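Local coordinates for protein down syndrome cell adhesion molecule, isoform AK (PDB 4WVR) that probably mediates homophilic cell adhesion through its immunoglobulin domains, of which this seventh domain, in one isoform, pairs with a second copy of itself, at residues V6-A11 with A86-G91; F13-D18 with A26-M31; R79-C84 with F94-L99. All coordinates share one frame; numbering follows the deposited sequence.

Contact 1 of 3, residues V6-A11 with A86-G91; sequences VPPSIA and AENKAG
One polar bond and a set of close side-chain contacts hold the N-terminal segment V6-A11 against A86-G91, where strand 80-87 runs into its turn toward strand 92-99. The bond joins N88 ND2 to V6 O at 2.8 Å; it is bent, 138° at the hydrogen, and the carbonyl oxygen sits somewhat out of the amide plane of N88. The other end of that amide organises the turn itself: N88 OD1 accepts from G91 N at 2.9 Å in an Asx motif, while the backbone N of N88 donates to G91 O. CG of N88 lies between its own backbone N and carbonyl carbon (chi1 56°), which folds the amide back over the turn, where one end grips G91 N and the other V6 O. Its rotation is thereby fixed from both ends.

The ring of P8 fits between the strand and the turn, its CG and CD lying against oxygens: CG is 3.3 Å from A86 O and CD 3.2 Å from N88 OD1. The apolar contacts gather on A86, whose CB meets P8 CB at 3.7 Å and I10 CD1 at 3.8 Å, so P8 and I10 both close on this one small side chain. Farther out, A90 CB lies 4.3 Å from P7 CB.

N88 ND2 also bonds to D36 O, which ties the turn to a third loop. Backbone bonds of S9 with Q33 and K34 and of A11 with M31 lay the segment beside the end of strand 26-31 and the loop after it, and I10 points across to strand 92-99.

Contact 2 of 3, residues F13-D18 with A26-M31; sequences FSFGDD and AGVQCM
In this immunoglobulin domain F13-F15, which form no regular strand here, run almost antiparallel to strand 26-31, the strand that carries the first cysteine of the intersheet disulfide. Side chains rather than direct backbone bonds join the two. V28 carries the contact: its two methyls divide between two phenylalanine rings, CG1 lying over the centre of the F15 ring, 4.0 Å from the centroid, and CG2 over a face of F13 nearer the rim, 4.2 Å from its centroid. Both are CH-pi contacts, and each ring crosses the valine at about a right angle. CG1 also reaches F13 CD1 at 3.7 Å.

F13 CG lies between its backbone N and carbonyl carbon (chi1 50°), which lays the ring along the strand past V28, bringing CD2 to 3.6 Å from Q29 O and CE2 to 4.1 Å from C30 CB. F15 instead has its CG anti to the carbonyl carbon (chi1 -66°), and the ring swings in toward the strand until CD1 stands 4.2 Å from A26 CB. A water lies between the backbones, 3.1 Å from S14 O and 2.8 Å from G27 O. S14 OG accepts from G16 N in an ST turn, with F15 at its middle.

F13 also meets the ring of W43 on strand 40-45, and F15 faces strand 80-87, so both rings lie between the two sheets. Q29 points the other way, its NE2 bonded to L69 O of the second subunit, which places the outer face of strand 26-31, beside strand 66-71, in the dimer interface.

Contact 3 of 3, residues R79-C84 with F94-L99; sequences RGVFKC and FTTSEL
F82 and L99 lie side by side and point the same way, the edge of the phenylalanine ring meeting the leucine stem with CE1 3.6 Å from L99 CB. Both are on the face of the hairpin that looks into the sandwich. On the other face K83 and T96 also run alongside each other, T96 CG2 resting 3.8 Å from K83 CG, while F94 crosses the lysine obliquely. The K83 chain leaves its backbone extended and then bends at chi3 (-57°); the bend turns the ammonium group over a face of the F94 ring, NZ 4.7 Å from its centroid in a cation-pi contact. The lysine methylenes help, with CD 3.6 Å from F94 CD2. V81 CG1 meets T96 CB from the neighbouring position.

Between the two faces the backbones form an antiparallel ladder. G80 with L99, F82 with S97 and C84 with T95 are hydrogen-bonded pairs, each closed by two bonds, such as F82 N to S97 O at 3.0 Å. In the non-hydrogen-bonded pairs between them, CA-H groups approach carbonyls, T96 CA lying 3.2 Å from F82 O.

The chemistry therefore differs between the faces: F82, L99 and the half-cystine C84 face the core with T95 and with S97, whose buried OG is bonded to F15 N, whereas the outer face carries a lysine whose charge is probably eased by an aromatic ring.

The disulfide C30-C84, with its sulfurs 2.0 Å apart, joins contact 2 to contact 3 and pins the two sheets together. The centres of contacts 2 and 3 lie about 9 Å apart. Farther along the hairpin, F15 CE2 packs 3.4 Å from F82 CD1, a second meeting of the same two contacts. Contact 1 sits farther off, its centre about 20 Å from that of contact 2 and 18 Å from that of contact 3, yet I10 bridges all three: its CG2 is 3.6 Å from C30 SG and equally 3.6 Å from T95 CG2. Contacts 1 and 3 share strand 80-87, whereas only contact 2 reaches the second subunit.

Contact 1 of 3, residues V6-A11 with A86-G91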
loop_
_atom_site.group_PDB
_atom_site.type_symbol
_atom_site.label_atom_id
_atom_site.label_comp_id
_atom_site.label_asym_id
_atom_site.label_seq_id
_atom_site.Cartn_x
_atom_site.Cartn_y
_atom_site.Cartn_z
ATOM N N VAL A 6 -1.871 14.454 -21.132
ATOM C CA VAL A 6 -1.689 14.584 -19.687
ATOM C C VAL A 6 -0.674 13.578 -19.150
ATOM O O VAL A 6 -0.891 12.367 -19.220
ATOM C CB VAL A 6 -3.017 14.402 -18.932
ATOM C CG1 VAL A 6 -2.807 14.606 -17.443
ATOM C CG2 VAL A 6 -4.064 15.364 -19.470
ATOM N N PRO A 7 0.442 14.088 -18.606
ATOM C CA PRO A 7 1.532 13.295 -18.032
ATOM C C PRO A 7 1.180 12.775 -16.636
ATOM O O PRO A 7 0.331 13.364 -15.965
ATOM C CB PRO A 7 2.688 14.294 -17.977
ATOM C CG PRO A 7 2.017 15.601 -17.754
ATOM C CD PRO A 7 0.695 15.535 -18.480
ATOM N N PRO A 8 1.821 11.678 -16.202
ATOM C CA PRO A 8 1.490 11.072 -14.906
ATOM C C PRO A 8 1.905 11.945 -13.729
ATOM O O PRO A 8 2.974 12.550 -13.767
ATOM C CB PRO A 8 2.292 9.760 -14.908
ATOM C CG PRO A 8 2.714 9.546 -16.334
ATOM C CD PRO A 8 2.859 10.915 -16.913
ATOM N N SER A 9 1.058 12.019 -12.708
ATOM C CA SER A 9 1.430 12.628 -11.434
ATOM C C SER A 9 1.205 11.599 -10.333
ATOM O O SER A 9 0.245 10.830 -10.386
ATOM C CB SER A 9 0.628 13.901 -11.162
ATOM O OG SER A 9 -0.726 13.599 -10.875
ATOM N N ILE A 10 2.093 11.584 -9.345
ATOM C CA ILE A 10 2.096 10.525 -8.341
ATOM C C ILE A 10 1.925 11.051 -6.921
ATOM O O ILE A 10 2.613 11.983 -6.510
ATOM C CB ILE A 10 3.407 9.719 -8.396
ATOM C CG1 ILE A 10 3.753 9.350 -9.840
ATOM C CG2 ILE A 10 3.318 8.480 -7.501
ATOM C CD1 ILE A 10 5.140 8.770 -10.000
ATOM N N ALA A 11 1.013 10.441 -6.169
ATOM C CA ALA A 11 0.907 10.726 -4.744
ATOM C C ALA A 11 2.164 10.241 -4.033
ATOM O O ALA A 11 2.627 9.124 -4.272
ATOM C CB ALA A 11 -0.332 10.071 -4.150
ATOM N N ALA A 86 6.475 6.601 -13.141
ATOM C CA ALA A 86 5.258 6.463 -13.932
ATOM C C ALA A 86 5.402 7.166 -15.277
ATOM O O ALA A 86 5.674 8.366 -15.330
ATOM C CB ALA A 86 4.070 7.019 -13.175
ATOM N N GLU A 87 5.209 6.416 -16.358
ATOM C CA GLU A 87 5.370 6.954 -17.705
ATOM C C GLU A 87 4.185 6.662 -18.612
ATOM O O GLU A 87 3.630 5.566 -18.601
ATOM C CB GLU A 87 6.632 6.392 -18.359
ATOM C CG GLU A 87 7.924 6.741 -17.658
ATOM C CD GLU A 87 9.060 5.813 -18.049
ATOM O OE1 GLU A 87 8.795 4.781 -18.699
ATOM O OE2 GLU A 87 10.219 6.125 -17.713
ATOM N N ASN A 88 3.808 7.662 -19.401
ATOM C CA ASN A 88 2.913 7.450 -20.528
ATOM C C ASN A 88 3.505 8.098 -21.778
ATOM O O ASN A 88 4.674 8.493 -21.785
ATOM C CB ASN A 88 1.511 7.995 -20.234
ATOM C CG ASN A 88 1.514 9.466 -19.854
ATOM O OD1 ASN A 88 2.502 10.174 -20.045
ATOM N ND2 ASN A 88 0.395 9.933 -19.314
ATOM N N LYS A 89 2.704 8.211 -22.831
ATOM C CA LYS A 89 3.186 8.798 -24.074
ATOM C C LYS A 89 3.474 10.288 -23.907
ATOM O O LYS A 89 4.362 10.832 -24.564
ATOM C CB LYS A 89 2.177 8.575 -25.201
ATOM C CG LYS A 89 1.327 7.323 -25.044
ATOM C CD LYS A 89 0.461 7.093 -26.273
ATOM C CE LYS A 89 -0.979 7.510 -26.024
ATOM N NZ LYS A 89 -1.861 7.202 -27.183
ATOM N N ALA A 90 2.726 10.935 -23.016
ATOM C CA ALA A 90 2.877 12.367 -22.773
ATOM C C ALA A 90 4.213 12.701 -22.107
ATOM O O ALA A 90 5.019 13.450 -22.658
ATOM C CB ALA A 90 1.724 12.879 -21.922
ATOM N N GLY A 91 4.442 12.147 -20.922
ATOM C CA GLY A 91 5.670 12.403 -20.191
ATOM C C GLY A 91 5.916 11.400 -19.080
ATOM O O GLY A 91 5.347 10.307 -19.076
#

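Contact 2 of 3, residues F13-D18 with A26-M31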
loop_
_atom_site.group_PDB
_atom_site.type_symbol
_atom_site.label_atom_id
_atom_site.label_comp_id
_atom_site.label_asym_id
_atom_site.label_seq_id
_atom_site.Cartn_x
_atom_site.Cartn_y
_atom_site.Cartn_z
ATOM N N PHE A 13 4.657 8.707 -1.203
ATOM C CA PHE A 13 4.523 7.622 -0.240
ATOM C C PHE A 13 5.713 7.626 0.710
ATOM O O PHE A 13 6.694 8.325 0.476
ATOM C CB PHE A 13 4.395 6.265 -0.948
ATOM C CG PHE A 13 5.446 6.008 -2.005
ATOM C CD1 PHE A 13 6.768 5.775 -1.656
ATOM C CD2 PHE A 13 5.098 5.961 -3.346
ATOM C CE1 PHE A 13 7.730 5.524 -2.623
ATOM C CE2 PHE A 13 6.053 5.702 -4.321
ATOM C CZ PHE A 13 7.370 5.488 -3.958
ATOM N N SER A 14 5.628 6.845 1.781
ATOM C CA SER A 14 6.725 6.770 2.735
ATOM C C SER A 14 6.741 5.445 3.491
ATOM O O SER A 14 5.694 4.917 3.850
ATOM C CB SER A 14 6.645 7.935 3.726
ATOM O OG SER A 14 7.673 7.852 4.700
ATOM N N PHE A 15 7.937 4.917 3.728
ATOM C CA PHE A 15 8.095 3.760 4.600
ATOM C C PHE A 15 7.980 4.187 6.061
ATOM O O PHE A 15 7.810 3.354 6.950
ATOM C CB PHE A 15 9.434 3.061 4.356
ATOM C CG PHE A 15 9.555 2.438 2.996
ATOM C CD1 PHE A 15 8.982 1.205 2.730
ATOM C CD2 PHE A 15 10.243 3.083 1.984
ATOM C CE1 PHE A 15 9.093 0.625 1.474
ATOM C CE2 PHE A 15 10.358 2.511 0.728
ATOM C CZ PHE A 15 9.783 1.280 0.474
ATOM N N GLY A 16 8.076 5.491 6.302
ATOM C CA GLY A 16 7.881 6.026 7.636
ATOM C C GLY A 16 9.021 6.878 8.155
ATOM O O GLY A 16 10.079 6.979 7.533
ATOM N N ASP A 17 8.790 7.482 9.317
ATOM C CA ASP A 17 9.754 8.367 9.961
ATOM C C ASP A 17 10.969 7.589 10.447
ATOM O O ASP A 17 12.113 8.000 10.254
ATOM C CB ASP A 17 9.107 9.075 11.152
ATOM C CG ASP A 17 7.613 9.261 10.977
ATOM O OD1 ASP A 17 7.203 10.213 10.274
ATOM O OD2 ASP A 17 6.852 8.433 11.522
ATOM N N ASP A 18 10.701 6.459 11.089
ATOM C CA ASP A 18 11.714 5.752 11.855
ATOM C C ASP A 18 12.329 4.589 11.088
ATOM O O ASP A 18 11.674 3.983 10.238
ATOM C CB ASP A 18 11.098 5.251 13.159
ATOM C CG ASP A 18 10.457 6.367 13.961
ATOM O OD1 ASP A 18 10.962 7.510 13.912
ATOM O OD2 ASP A 18 9.432 6.107 14.624
ATOM N N ALA A 26 7.290 -4.377 5.297
ATOM C CA ALA A 26 7.179 -2.990 4.865
ATOM C C ALA A 26 6.704 -2.903 3.426
ATOM O O ALA A 26 6.879 -3.838 2.640
ATOM C CB ALA A 26 8.511 -2.272 5.028
ATOM N N GLY A 27 6.096 -1.776 3.081
ATOM C CA GLY A 27 5.587 -1.600 1.735
ATOM C C GLY A 27 5.032 -0.221 1.461
ATOM O O GLY A 27 4.795 0.561 2.385
ATOM N N VAL A 28 4.835 0.074 0.178
ATOM C CA VAL A 28 4.228 1.323 -0.266
ATOM C C VAL A 28 3.359 1.087 -1.498
ATOM O O VAL A 28 3.555 0.103 -2.222
ATOM C CB VAL A 28 5.289 2.387 -0.614
ATOM C CG1 VAL A 28 5.954 2.932 0.646
ATOM C CG2 VAL A 28 6.324 1.816 -1.580
ATOM N N GLN A 29 2.397 1.981 -1.720
ATOM C CA GLN A 29 1.602 1.980 -2.944
ATOM C C GLN A 29 1.978 3.185 -3.775
ATOM O O GLN A 29 1.936 4.316 -3.285
ATOM C CB GLN A 29 0.101 2.049 -2.672
ATOM C CG GLN A 29 -0.534 0.804 -2.092
ATOM C CD GLN A 29 -2.051 0.805 -2.226
ATOM O OE1 GLN A 29 -2.620 1.377 -3.160
ATOM N NE2 GLN A 29 -2.713 0.244 -1.232
ATOM N N CYS A 30 2.325 2.950 -5.035
ATOM C CA CYS A 30 2.541 4.040 -5.978
ATOM C C CYS A 30 1.234 4.317 -6.703
ATOM O O CYS A 30 0.830 3.563 -7.590
ATOM C CB CYS A 30 3.650 3.694 -6.971
ATOM S SG CYS A 30 4.030 5.019 -8.138
ATOM N N MET A 31 0.562 5.391 -6.310
ATOM C CA MET A 31 -0.755 5.686 -6.851
ATOM C C MET A 31 -0.720 6.921 -7.735
ATOM O O MET A 31 -0.575 8.046 -7.257
ATOM C CB MET A 31 -1.773 5.859 -5.719
ATOM C CG MET A 31 -2.127 4.547 -5.014
ATOM S SD MET A 31 -3.080 4.783 -3.497
ATOM C CE MET A 31 -1.836 5.509 -2.431
HETATM O O HOH W 1 3.511 2.718 3.576
#

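Contact 3 of 3, residues R79-C84 with F94-L99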
loop_
_atom_site.group_PDB
_atom_site.type_symbol
_atom_site.label_atom_id
_atom_site.label_comp_id
_atom_site.label_asym_id
_atom_site.label_seq_id
_atom_site.Cartn_x
_atom_site.Cartn_y
_atom_site.Cartn_z
ATOM N N ARG A 79 18.154 -1.618 2.309
ATOM C CA ARG A 79 18.498 -0.224 2.566
ATOM C C ARG A 79 18.587 0.614 1.299
ATOM O O ARG A 79 19.175 0.188 0.302
ATOM C CB ARG A 79 19.835 -0.146 3.295
ATOM C CG ARG A 79 19.733 0.091 4.776
ATOM C CD ARG A 79 21.124 0.147 5.363
ATOM N NE ARG A 79 21.170 -0.367 6.725
ATOM C CZ ARG A 79 22.147 -1.133 7.194
ATOM N NH1 ARG A 79 23.154 -1.481 6.403
ATOM N NH2 ARG A 79 22.115 -1.552 8.449
ATOM N N GLY A 80 18.019 1.815 1.342
ATOM C CA GLY A 80 18.222 2.759 0.263
ATOM C C GLY A 80 16.984 3.454 -0.261
ATOM O O GLY A 80 15.912 3.417 0.350
ATOM N N VAL A 81 17.145 4.089 -1.415
ATOM C CA VAL A 81 16.095 4.909 -2.000
ATOM C C VAL A 81 15.220 4.107 -2.957
ATOM O O VAL A 81 15.694 3.608 -3.977
ATOM C CB VAL A 81 16.689 6.113 -2.756
ATOM C CG1 VAL A 81 15.578 7.032 -3.252
ATOM C CG2 VAL A 81 17.657 6.872 -1.860
ATOM N N PHE A 82 13.941 3.983 -2.619
ATOM C CA PHE A 82 12.980 3.357 -3.514
ATOM C C PHE A 82 12.314 4.422 -4.369
ATOM O O PHE A 82 11.763 5.391 -3.853
ATOM C CB PHE A 82 11.927 2.570 -2.731
ATOM C CG PHE A 82 12.454 1.307 -2.114
ATOM C CD1 PHE A 82 13.100 1.334 -0.893
ATOM C CD2 PHE A 82 12.298 0.091 -2.759
ATOM C CE1 PHE A 82 13.588 0.172 -0.325
ATOM C CE2 PHE A 82 12.783 -1.073 -2.198
ATOM C CZ PHE A 82 13.428 -1.032 -0.979
ATOM N N LYS A 83 12.374 4.242 -5.680
ATOM C CA LYS A 83 11.755 5.194 -6.581
ATOM C C LYS A 83 10.682 4.524 -7.417
ATOM O O LYS A 83 10.897 3.451 -7.974
ATOM C CB LYS A 83 12.804 5.838 -7.490
ATOM C CG LYS A 83 12.232 6.869 -8.453
ATOM C CD LYS A 83 13.301 7.378 -9.405
ATOM C CE LYS A 83 14.479 7.971 -8.645
ATOM N NZ LYS A 83 15.560 8.419 -9.568
ATOM N N CYS A 84 9.518 5.156 -7.480
ATOM C CA CYS A 84 8.476 4.732 -8.398
ATOM C C CYS A 84 8.464 5.659 -9.598
ATOM O O CYS A 84 8.404 6.876 -9.438
ATOM C CB CYS A 84 7.108 4.740 -7.727
ATOM S SG CYS A 84 5.784 4.312 -8.873
ATOM N N PHE A 94 8.232 10.883 -11.141
ATOM C CA PHE A 94 8.656 9.937 -10.118
ATOM C C PHE A 94 8.517 10.512 -8.717
ATOM O O PHE A 94 8.418 11.723 -8.530
ATOM C CB PHE A 94 10.103 9.493 -10.357
ATOM C CG PHE A 94 11.123 10.563 -10.079
ATOM C CD1 PHE A 94 11.429 11.515 -11.039
ATOM C CD2 PHE A 94 11.781 10.612 -8.862
ATOM C CE1 PHE A 94 12.366 12.504 -10.784
ATOM C CE2 PHE A 94 12.718 11.593 -8.601
ATOM C CZ PHE A 94 13.015 12.540 -9.565
ATOM N N THR A 95 8.502 9.622 -7.734
ATOM C CA THR A 95 8.500 10.023 -6.337
ATOM C C THR A 95 9.273 8.957 -5.571
ATOM O O THR A 95 9.365 7.810 -6.016
ATOM C CB THR A 95 7.069 10.192 -5.783
ATOM O OG1 THR A 95 7.110 10.902 -4.540
ATOM C CG2 THR A 95 6.393 8.844 -5.577
ATOM N N THR A 96 9.860 9.335 -4.443
ATOM C CA THR A 96 10.760 8.428 -3.742
ATOM C C THR A 96 10.471 8.328 -2.251
ATOM O O THR A 96 9.694 9.109 -1.697
ATOM C CB THR A 96 12.233 8.860 -3.900
ATOM O OG1 THR A 96 12.432 10.109 -3.230
ATOM C CG2 THR A 96 12.614 9.009 -5.369
ATOM N N SER A 97 11.116 7.358 -1.612
ATOM C CA SER A 97 11.135 7.267 -0.160
ATOM C C SER A 97 12.339 6.446 0.265
ATOM O O SER A 97 12.613 5.391 -0.304
ATOM C CB SER A 97 9.847 6.643 0.379
ATOM O OG SER A 97 9.841 6.648 1.798
ATOM N N GLU A 98 13.069 6.930 1.259
ATOM C CA GLU A 98 14.234 6.196 1.721
ATOM C C GLU A 98 13.850 5.215 2.812
ATOM O O GLU A 98 13.233 5.590 3.808
ATOM C CB GLU A 98 15.320 7.143 2.230
ATOM C CG GLU A 98 16.599 6.416 2.610
ATOM C CD GLU A 98 17.638 7.328 3.225
ATOM O OE1 GLU A 98 17.333 8.522 3.434
ATOM O OE2 GLU A 98 18.759 6.849 3.494
ATOM N N LEU A 99 14.211 3.953 2.609
ATOM C CA LEU A 99 14.026 2.934 3.632
ATOM C C LEU A 99 15.285 2.823 4.483
ATOM O O LEU A 99 16.381 2.621 3.962
ATOM C CB LEU A 99 13.693 1.580 3.001
ATOM C CG LEU A 99 13.517 0.430 3.992
ATOM C CD1 LEU A 99 12.356 0.710 4.931
ATOM C CD2 LEU A 99 13.320 -0.894 3.264
#